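Local coordinates for protein thermospermine synthase (PDB 6BQ6) that probably makes the tetraamine thermospermine by transferring an aminopropyl group from decarboxylated S-adenosylmethionine to spermidine, releasing methylthioadenosine, at residues E33-E36 / E37-W41; S299-S302 / K303-N307; L202-K205 / P206-K210. All coordinates share one frame; numbering follows the deposited sequence.

Contact 1 (E33-E36 / E37-W41)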
# COMPACT_ATOMS: atom_id res chain seq x y z
N GLU B 33 -2.76 -7.83 2.67
CA GLU B 33 -3.64 -8.14 3.75
C GLU B 33 -3.32 -7.29 4.98
O GLU B 33 -2.14 -7.14 5.38
CB GLU B 33 -3.54 -9.59 4.11
CG GLU B 33 -4.69 -9.98 5.06
CD GLU B 33 -4.92 -11.47 5.21
OE1 GLU B 33 -4.54 -12.22 4.32
OE2 GLU B 33 -5.53 -11.89 6.21
N GLU B 34 -4.38 -6.71 5.53
CA GLU B 34 -4.35 -6.00 6.78
C GLU B 34 -4.45 -7.05 7.86
O GLU B 34 -5.54 -7.43 8.22
CB GLU B 34 -5.51 -4.99 6.87
CG GLU B 34 -5.40 -3.80 5.89
CD GLU B 34 -5.96 -2.48 6.45
OE1 GLU B 34 -5.32 -1.42 6.23
OE2 GLU B 34 -7.03 -2.50 7.12
N ILE B 35 -3.31 -7.49 8.38
CA ILE B 35 -3.26 -8.38 9.56
C ILE B 35 -4.01 -7.75 10.75
O ILE B 35 -4.84 -8.40 11.40
CB ILE B 35 -1.79 -8.65 9.99
CG1 ILE B 35 -0.97 -9.33 8.88
CG2 ILE B 35 -1.75 -9.46 11.29
CD1 ILE B 35 -1.70 -10.45 8.16
N GLU B 36 -3.66 -6.51 11.05
CA GLU B 36 -4.36 -5.66 12.03
C GLU B 36 -4.70 -4.40 11.25
O GLU B 36 -4.13 -4.16 10.19
CB GLU B 36 -3.42 -5.32 13.20
CG GLU B 36 -2.62 -6.49 13.79
CD GLU B 36 -1.74 -6.11 15.02
OE1 GLU B 36 -1.50 -7.04 15.83
OE2 GLU B 36 -1.27 -4.94 15.18
N GLU B 37 -5.57 -3.52 11.77
CA GLU B 37 -5.75 -2.22 11.09
C GLU B 37 -4.46 -1.41 10.87
O GLU B 37 -4.41 -0.55 9.96
CB GLU B 37 -6.76 -1.34 11.82
CG GLU B 37 -6.43 -1.06 13.24
CD GLU B 37 -7.34 0.00 13.82
OE1 GLU B 37 -8.57 -0.21 13.75
OE2 GLU B 37 -6.81 1.02 14.34
N ASN B 38 -3.42 -1.68 11.66
CA ASN B 38 -2.18 -0.93 11.57
C ASN B 38 -0.98 -1.69 11.03
O ASN B 38 0.15 -1.20 11.11
CB ASN B 38 -1.86 -0.38 12.94
CG ASN B 38 -2.89 0.61 13.40
OD1 ASN B 38 -3.18 0.72 14.58
ND2 ASN B 38 -3.49 1.32 12.44
N LEU B 39 -1.24 -2.86 10.47
CA LEU B 39 -0.17 -3.67 9.96
C LEU B 39 -0.54 -4.36 8.65
O LEU B 39 -1.52 -5.01 8.59
CB LEU B 39 0.11 -4.70 11.02
CG LEU B 39 1.29 -5.60 10.99
CD1 LEU B 39 2.57 -4.79 11.02
CD2 LEU B 39 1.16 -6.46 12.21
N ARG B 40 0.29 -4.21 7.64
CA ARG B 40 -0.01 -4.79 6.35
C ARG B 40 1.08 -5.72 5.91
O ARG B 40 2.24 -5.45 6.12
CB ARG B 40 -0.28 -3.70 5.33
CG ARG B 40 -1.69 -3.17 5.48
CD ARG B 40 -2.02 -1.91 4.68
NE ARG B 40 -1.06 -1.65 3.62
CZ ARG B 40 -1.07 -0.54 2.89
NH1 ARG B 40 -2.03 0.38 3.03
NH2 ARG B 40 -0.13 -0.38 1.95
N TRP B 41 0.68 -6.81 5.30
CA TRP B 41 1.60 -7.87 4.94
C TRP B 41 1.33 -8.11 3.47
O TRP B 41 0.17 -8.44 3.14
CB TRP B 41 1.20 -9.06 5.78
CG TRP B 41 1.88 -10.33 5.67
CD1 TRP B 41 1.27 -11.56 5.59
CD2 TRP B 41 3.28 -10.57 5.79
NE1 TRP B 41 2.22 -12.55 5.66
CE2 TRP B 41 3.46 -11.98 5.77
CE3 TRP B 41 4.40 -9.76 5.93
CZ2 TRP B 41 4.70 -12.56 5.85
CZ3 TRP B 41 5.63 -10.33 5.99
CH2 TRP B 41 5.78 -11.74 5.94
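The N-terminal beta hairpin, strands 29-34 and 39-45, closes here through a type I turn from Glu36 to Leu39, and Glu33 pairs with Trp41 in its ladder. Trp41 N gives a 2.8 Å bond to Glu33 O, and Glu33 N returns one of 3.0 Å to Trp41 O. At the turn, Leu39 N reaches Glu36 O at 3.2 Å. Where the register shifts by one after the Glu34-Arg40 pair, Ile35 and Glu36 both face Leu39, a classic beta bulge. The extra residue lays Ile35 alongside Trp41, its CG1 3.8 Å from Trp41 CB and its CD1 4.1 Å from Trp41 CD1. The aliphatic chain of Glu36 meets Leu39 CD2 with CG, 4.1 Å away. On the other face Glu34 CG rests on Arg40 CG (3.8 Å), but carboxylate and guanidinium do not touch; Arg40 NH1 instead forms a salt bridge with Glu32 of a third subunit. Trp41 NE1 bonds to Ser253 O, and residues 39-41 extend the sheet into a second subunit. With CG anti to the backbone N (chi1 -168°), the Glu33 chain runs off to Tyr31, Leu77 N and the bound thermospermine.

Contact 2 (S299-S302 / K303-N307)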
# COMPACT_ATOMS: atom_id res chain seq x y z
N SER B 299 4.41 -27.14 22.50
CA SER B 299 3.57 -27.16 23.69
C SER B 299 4.22 -26.54 24.94
O SER B 299 3.65 -26.53 26.01
CB SER B 299 3.01 -28.56 23.92
OG SER B 299 4.04 -29.43 24.22
N THR B 300 5.42 -26.01 24.78
CA THR B 300 6.08 -25.29 25.84
C THR B 300 5.98 -23.85 25.42
O THR B 300 6.79 -23.36 24.61
CB THR B 300 7.58 -25.68 25.95
OG1 THR B 300 7.73 -27.11 26.08
CG2 THR B 300 8.22 -24.94 27.12
N LEU B 301 5.05 -23.14 26.00
CA LEU B 301 4.82 -21.76 25.59
C LEU B 301 5.85 -20.89 26.33
O LEU B 301 6.46 -21.35 27.29
CB LEU B 301 3.41 -21.35 25.98
CG LEU B 301 2.41 -22.27 25.26
CD1 LEU B 301 1.04 -21.89 25.67
CD2 LEU B 301 2.59 -22.17 23.76
N SER B 302 6.03 -19.66 25.90
CA SER B 302 7.01 -18.77 26.56
C SER B 302 6.46 -18.28 27.89
O SER B 302 5.28 -18.39 28.17
CB SER B 302 7.34 -17.57 25.70
OG SER B 302 6.27 -16.63 25.67
N LYS B 303 7.33 -17.70 28.71
CA LYS B 303 6.95 -17.27 30.06
C LYS B 303 5.69 -16.40 30.08
O LYS B 303 4.77 -16.66 30.87
CB LYS B 303 8.11 -16.49 30.69
CG LYS B 303 7.84 -15.98 32.09
CD LYS B 303 8.93 -15.05 32.56
CE LYS B 303 8.77 -14.70 34.03
NZ LYS B 303 9.99 -13.99 34.45
N ALA B 304 5.68 -15.37 29.25
CA ALA B 304 4.59 -14.40 29.23
C ALA B 304 3.27 -15.02 28.76
O ALA B 304 2.18 -14.72 29.27
CB ALA B 304 4.96 -13.29 28.30
N VAL B 305 3.37 -15.87 27.74
CA VAL B 305 2.17 -16.50 27.18
C VAL B 305 1.62 -17.52 28.15
O VAL B 305 0.42 -17.55 28.44
CB VAL B 305 2.45 -17.12 25.78
CG1 VAL B 305 1.22 -17.85 25.25
CG2 VAL B 305 2.88 -16.08 24.78
N ARG B 306 2.50 -18.33 28.73
CA ARG B 306 2.09 -19.28 29.78
C ARG B 306 1.33 -18.56 30.92
O ARG B 306 0.26 -18.96 31.33
CB ARG B 306 3.30 -19.99 30.36
CG ARG B 306 3.12 -21.45 30.59
CD ARG B 306 4.38 -22.18 31.06
NE ARG B 306 5.58 -21.86 30.24
CZ ARG B 306 6.68 -21.24 30.69
NH1 ARG B 306 6.83 -20.89 31.97
NH2 ARG B 306 7.67 -20.98 29.82
N ASN B 307 1.87 -17.47 31.39
CA ASN B 307 1.25 -16.79 32.52
C ASN B 307 -0.06 -16.11 32.14
O ASN B 307 -1.05 -16.11 32.92
CB ASN B 307 2.27 -15.85 33.14
CG ASN B 307 3.41 -16.62 33.85
OD1 ASN B 307 3.30 -17.83 34.12
ND2 ASN B 307 4.49 -15.92 34.17
O HOH W 1 4.21 -23.90 28.54
O HOH W 2 7.55 -14.75 27.29
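Arg306 takes hold of Leu301 O side-on with two nitrogens: NH2 lies 2.8 Å from Leu301 O and NE 3.1 Å from the same oxygen. The acceptor sits at the edge of the guanidinium, close to its plane. NH2 is tilted a little from the carbonyl plane and NE stands above it, and both bonds are bent (147° and 136° at the hydrogens). To get there the side chain bends at chi3 (-48°), and one face of the guanidinium lies over Ser302 O. A water accepts a 2.8 Å bond from Leu301 N and a weak one from Arg306 NE, so both polar backbone atoms of Leu301 are engaged around this arginine. The pair sits at the start of helix 303-311, with Ser302 at the N-cap. Ser302 O accepts a nearly straight i to i+4 helical bond from Arg306 N, 2.8 Å long. The N-cap hydroxyl works through solvent: Ser302 OG, placed between its own N and carbonyl carbon, is 2.8 Å from a second water, which accepts from Ala304 N. The same OG meets Val305 CG2 at 3.5 Å. The side chains of Leu301 and Val305 cross at about a right angle, CD1 of Leu301 4.1 Å from CG1 of Val305, while Leu301 also packs on Pro246 and Ser248 of strand 243-251. Arg306 NH1 forms a salt bridge with Asp291 of a second subunit, and Lys303 reaches Asn287 and Glu286 of that subunit. A leucine in place of Arg306 would probably leave Leu301 O without its two side-chain donors and Asp291 of the second subunit without this positive partner.

Contact 3 (L202-K205 / P206-K210); sequences LTLK and PKLKK
Two backbone bonds carry the chain out of helix 197-204, Lys207 N to Leu204 O (2.8 Å) and Leu208 N to Lys205 O (3.0 Å), both i to i+3 turn bonds. Pro206 has no N-H to give, and its ring lies against the carbonyls instead, CG 3.5 Å from Leu202 O and CD 3.6 Å from Thr203 O. Leu204 reaches forward to Leu208, its CD2 3.9 Å from Leu208 CD1, and both side chains pack on Ile178 of strand 175-181. This puts the helix-to-strand passage against the central sheet of the Rossmann-like domain, just before strand 212-220. Lys207 CG lies 3.7 Å from Thr203 O, and the rest of its chain bends at chi2 (-57°) and again at chi4 (58°), bringing NZ round to a water. That water accepts from Lys207 NZ at 2.8 Å and donates to Thr203 O, also at 2.8 Å, a bridge that gives Thr203 O a polar partner. Lys207 NZ also bonds to Lys171 O and Leu168 O, and Thr203 OG1 to Glu169. Lys205 NZ forms a salt bridge with Asp265 and a hydrogen bond to Val240 O.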
# COMPACT_ATOMS: atom_id res chain seq x y z
N LEU B 202 -22.28 -29.39 26.31
CA LEU B 202 -23.61 -29.96 26.09
C LEU B 202 -23.79 -30.51 24.71
O LEU B 202 -24.70 -31.30 24.52
CB LEU B 202 -24.69 -28.90 26.36
CG LEU B 202 -24.67 -28.34 27.78
CD1 LEU B 202 -25.82 -27.36 28.00
CD2 LEU B 202 -24.70 -29.44 28.85
N THR B 203 -22.93 -30.16 23.75
CA THR B 203 -23.08 -30.64 22.36
C THR B 203 -21.90 -31.49 21.95
O THR B 203 -22.07 -32.60 21.46
CB THR B 203 -23.33 -29.48 21.35
OG1 THR B 203 -24.55 -28.75 21.67
CG2 THR B 203 -23.38 -29.98 19.92
N LEU B 204 -20.69 -30.97 22.14
CA LEU B 204 -19.50 -31.66 21.62
C LEU B 204 -19.09 -32.84 22.50
O LEU B 204 -18.88 -33.97 22.02
CB LEU B 204 -18.35 -30.66 21.51
CG LEU B 204 -17.17 -31.22 20.66
CD1 LEU B 204 -16.65 -30.21 19.66
CD2 LEU B 204 -16.10 -31.70 21.60
N LYS B 205 -18.91 -32.58 23.79
CA LYS B 205 -18.44 -33.64 24.71
C LYS B 205 -19.28 -34.90 24.67
O LYS B 205 -18.72 -36.01 24.57
CB LYS B 205 -18.26 -33.09 26.13
CG LYS B 205 -17.44 -33.97 27.06
CD LYS B 205 -16.86 -33.18 28.24
CE LYS B 205 -17.10 -33.89 29.54
NZ LYS B 205 -16.30 -33.30 30.65
N PRO B 206 -20.64 -34.77 24.61
CA PRO B 206 -21.46 -35.98 24.47
C PRO B 206 -21.25 -36.78 23.22
O PRO B 206 -21.65 -37.94 23.19
CB PRO B 206 -22.88 -35.44 24.49
CG PRO B 206 -22.80 -34.20 25.27
CD PRO B 206 -21.48 -33.60 24.90
N LYS B 207 -20.63 -36.20 22.19
CA LYS B 207 -20.35 -36.93 20.97
C LYS B 207 -18.89 -37.34 20.81
O LYS B 207 -18.50 -37.73 19.72
CB LYS B 207 -20.86 -36.12 19.75
CG LYS B 207 -22.40 -35.90 19.78
CD LYS B 207 -23.26 -37.18 19.84
CE LYS B 207 -24.65 -36.96 20.42
NZ LYS B 207 -25.47 -35.95 19.72
N LEU B 208 -18.10 -37.26 21.88
CA LEU B 208 -16.79 -37.89 21.94
C LEU B 208 -16.90 -39.26 22.60
O LEU B 208 -17.58 -39.43 23.62
CB LEU B 208 -15.80 -37.07 22.73
CG LEU B 208 -15.32 -35.78 22.12
CD1 LEU B 208 -14.58 -34.97 23.16
CD2 LEU B 208 -14.43 -36.08 20.93
N LYS B 209 -16.23 -40.22 22.00
CA LYS B 209 -16.08 -41.53 22.57
C LYS B 209 -15.16 -41.56 23.79
O LYS B 209 -14.52 -40.56 24.18
CB LYS B 209 -15.59 -42.54 21.52
CG LYS B 209 -16.58 -42.78 20.41
CD LYS B 209 -16.16 -43.93 19.52
CE LYS B 209 -17.18 -44.12 18.41
NZ LYS B 209 -16.90 -45.27 17.56
N LYS B 210 -15.11 -42.71 24.44
CA LYS B 210 -14.21 -42.89 25.57
C LYS B 210 -12.78 -42.64 25.11
O LYS B 210 -12.35 -43.21 24.12
CB LYS B 210 -14.32 -44.32 26.10
CG LYS B 210 -13.31 -44.75 27.14
CD LYS B 210 -13.30 -43.86 28.36
CE LYS B 210 -12.17 -44.32 29.30
NZ LYS B 210 -12.30 -43.60 30.55
O HOH W 3 -24.58 -33.39 20.58

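How the contacts relate
All three contacts are partly buried and local, and none touches another; contacts 1 and 3 are farthest apart, about 38 Å between centres, on opposite sides of the chain's centre. Contacts 1 and 2 both reach a second subunit, the first by continuing a beta sheet and packing aromatic rings, the second through charged side chains at a helix start that pair with acidic residues of that other chain. Contact 3 meets no other chain and joins a helix end to the central sheet of its own subunit. Only contact 1 holds a residue of the thermospermine pocket. Ladder bonds dominate contact 1, an arginine-to-carbonyl grip contact 2, and short-range turn bonds with a proline contact 3.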